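Local coordinates for protein gamma-glutamyltranspeptidase (Klebsiella pneumoniae subsp. pneumoniae, PDB 5HFT) that converts oxamate to oxalate in the uric acid degradation pathway and belongs to the gamma-glutamyltransferase family of Ntn hydrolases, at residues Val103-Ser108 / Ala163-Pro168. Residues are numbered along the deposited sequence; the frame is centred on the assembly and turned at random.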
loop_
_atom_site.group_PDB
_atom_site.type_symbol
_atom_site.label_atom_id
_atom_site.label_comp_id
_atom_site.label_asym_id
_atom_site.label_seq_id
_atom_site.Cartn_x
_atom_site.Cartn_y
_atom_site.Cartn_z
ATOM N N VAL C 103 0.120 -15.875 -20.667
ATOM C CA VAL C 103 -0.813 -16.494 -19.713
ATOM C C VAL C 103 -1.887 -15.486 -19.323
ATOM O O VAL C 103 -1.563 -14.314 -19.045
ATOM C CB VAL C 103 -0.048 -16.979 -18.468
ATOM C CG1 VAL C 103 -0.990 -17.638 -17.467
ATOM C CG2 VAL C 103 1.100 -17.912 -18.864
ATOM N N PRO C 104 -3.164 -15.862 -19.272
ATOM C CA PRO C 104 -4.201 -14.877 -18.947
ATOM C C PRO C 104 -3.961 -14.263 -17.574
ATOM O O PRO C 104 -3.380 -14.891 -16.684
ATOM C CB PRO C 104 -5.499 -15.693 -18.977
ATOM C CG PRO C 104 -5.192 -16.935 -19.729
ATOM C CD PRO C 104 -3.717 -17.162 -19.693
ATOM N N LEU C 105 -4.413 -13.012 -17.415
ATOM C CA LEU C 105 -4.046 -12.228 -16.239
ATOM C C LEU C 105 -4.381 -12.964 -14.953
ATOM O O LEU C 105 -3.523 -13.137 -14.086
ATOM C CB LEU C 105 -4.753 -10.872 -16.250
ATOM C CG LEU C 105 -4.417 -9.965 -15.050
ATOM C CD1 LEU C 105 -2.937 -9.576 -15.035
ATOM C CD2 LEU C 105 -5.276 -8.713 -15.053
ATOM N N GLN C 106 -5.633 -13.415 -14.821
ATOM C CA GLN C 106 -6.062 -14.100 -13.601
ATOM C C GLN C 106 -5.259 -15.377 -13.362
ATOM O O GLN C 106 -4.852 -15.659 -12.228
ATOM C CB GLN C 106 -7.565 -14.383 -13.676
ATOM C CG GLN C 106 -8.207 -15.065 -12.453
ATOM C CD GLN C 106 -7.913 -14.391 -11.112
ATOM O OE1 GLN C 106 -8.536 -13.400 -10.737
ATOM N NE2 GLN C 106 -6.987 -14.967 -10.364
ATOM N N GLU C 107 -4.958 -16.127 -14.423
ATOM C CA GLU C 107 -4.139 -17.320 -14.242
ATOM C C GLU C 107 -2.722 -16.953 -13.827
ATOM O O GLU C 107 -2.118 -17.649 -13.004
ATOM C CB GLU C 107 -4.122 -18.166 -15.516
ATOM N N SER C 108 -2.184 -15.850 -14.365
ATOM C CA SER C 108 -0.818 -15.446 -14.030
ATOM C C SER C 108 -0.652 -15.229 -12.534
ATOM O O SER C 108 0.403 -15.526 -11.975
ATOM C CB SER C 108 -0.428 -14.190 -14.811
ATOM N N ALA C 163 -4.239 -6.974 -9.811
ATOM C CA ALA C 163 -3.873 -6.326 -11.062
ATOM C C ALA C 163 -5.118 -5.861 -11.802
ATOM O O ALA C 163 -6.191 -6.473 -11.709
ATOM C CB ALA C 163 -3.049 -7.253 -11.973
ATOM N N ILE C 164 -4.951 -4.772 -12.546
ATOM C CA ILE C 164 -5.908 -4.351 -13.561
ATOM C C ILE C 164 -5.127 -4.131 -14.836
ATOM O O ILE C 164 -4.044 -3.540 -14.808
ATOM C CB ILE C 164 -6.680 -3.066 -13.193
ATOM C CG1 ILE C 164 -7.371 -3.195 -11.838
ATOM C CG2 ILE C 164 -7.657 -2.685 -14.316
ATOM C CD1 ILE C 164 -8.103 -1.957 -11.439
ATOM N N VAL C 165 -5.642 -4.645 -15.937
ATOM C CA VAL C 165 -5.110 -4.344 -17.255
ATOM C C VAL C 165 -6.189 -3.596 -18.013
ATOM O O VAL C 165 -7.353 -4.015 -18.020
ATOM C CB VAL C 165 -4.669 -5.617 -17.995
ATOM C CG1 VAL C 165 -4.109 -5.286 -19.393
ATOM C CG2 VAL C 165 -3.626 -6.341 -17.152
ATOM N N ARG C 166 -5.818 -2.451 -18.572
ATOM C CA ARG C 166 -6.641 -1.727 -19.529
ATOM C C ARG C 166 -6.105 -1.981 -20.936
ATOM O O ARG C 166 -4.919 -1.768 -21.204
ATOM C CB ARG C 166 -6.674 -0.229 -19.224
ATOM C CG ARG C 166 -7.260 0.536 -20.393
ATOM C CD ARG C 166 -7.402 2.035 -20.191
ATOM N NE ARG C 166 -8.024 2.623 -21.379
ATOM C CZ ARG C 166 -9.338 2.680 -21.578
ATOM N NH1 ARG C 166 -10.168 2.191 -20.651
ATOM N NH2 ARG C 166 -9.825 3.220 -22.698
ATOM N N HIS C 167 -6.922 -2.439 -21.772
ATOM C CA HIS C 167 -6.742 -2.792 -23.182
ATOM C C HIS C 167 -7.148 -1.622 -24.074
ATOM O O HIS C 167 -8.125 -0.920 -23.767
ATOM C CB HIS C 167 -7.593 -4.013 -23.545
ATOM C CG HIS C 167 -7.230 -5.247 -22.780
ATOM N ND1 HIS C 167 -6.237 -6.110 -23.187
ATOM C CD2 HIS C 167 -7.721 -5.757 -21.626
ATOM C CE1 HIS C 167 -6.135 -7.102 -22.323
ATOM N NE2 HIS C 167 -7.031 -6.915 -21.371
ATOM N N PRO C 168 -6.446 -1.420 -25.200
ATOM C CA PRO C 168 -6.802 -0.297 -26.096
ATOM C C PRO C 168 -8.266 -0.301 -26.530
ATOM O O PRO C 168 -8.833 0.784 -26.722
ATOM C CB PRO C 168 -5.857 -0.475 -27.289
ATOM C CG PRO C 168 -4.774 -1.420 -26.807
ATOM C CD PRO C 168 -5.401 -2.288 -25.770
#
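Helix-on-sheet packing of the Ntn-hydrolase fold brings Leu105, in the first turn of helix 105-110, down onto Ala163 and Val165 of strand 160-166, an inner strand of an antiparallel sheet, between strands 76-82 and 172-175. Only about 129 Å² is buried between 103-108 and 163-168, and Leu105 supplies all of the helix side of it. The two strand residues alternate with Ile164, whose CB points away from the helix and whose side chain packs on an apolar side chain of the partner chain. Both methyls of Leu105 lie against both partners, CD1 somewhat nearer Ala163 CB (3.8 Å) and CD2 nearer Val165 CG2 (3.6 Å). With CG anti to the backbone N (chi1 -179°), the leucine fork extends from the helix start toward the strand, where it and the Val165 side chain run antiparallel alongside each other. Val165 offers CG2, while CG1 sits 3.8 Å above the plane of the His167 ring, offset toward its rim. Pro104 fills the N-cap position, and Pro104 O accepts a hydrogen bond from Ser108 N (2.8 Å) that closes this first turn. Tyr98 of helix 88-101 touches both Leu105 and Val165, and strand 172-175 adds Glu173 and Ala175 beside the leucine. All three touching residues are buried and meet through methyl carbons alone, which implies that this small patch contributes apolar, non-directional contact, away from the catalytic nucleophile and the substrate site, while the hydrogen bond from Gln106 NE2 to Thr176 O gives the same helix a polar tie.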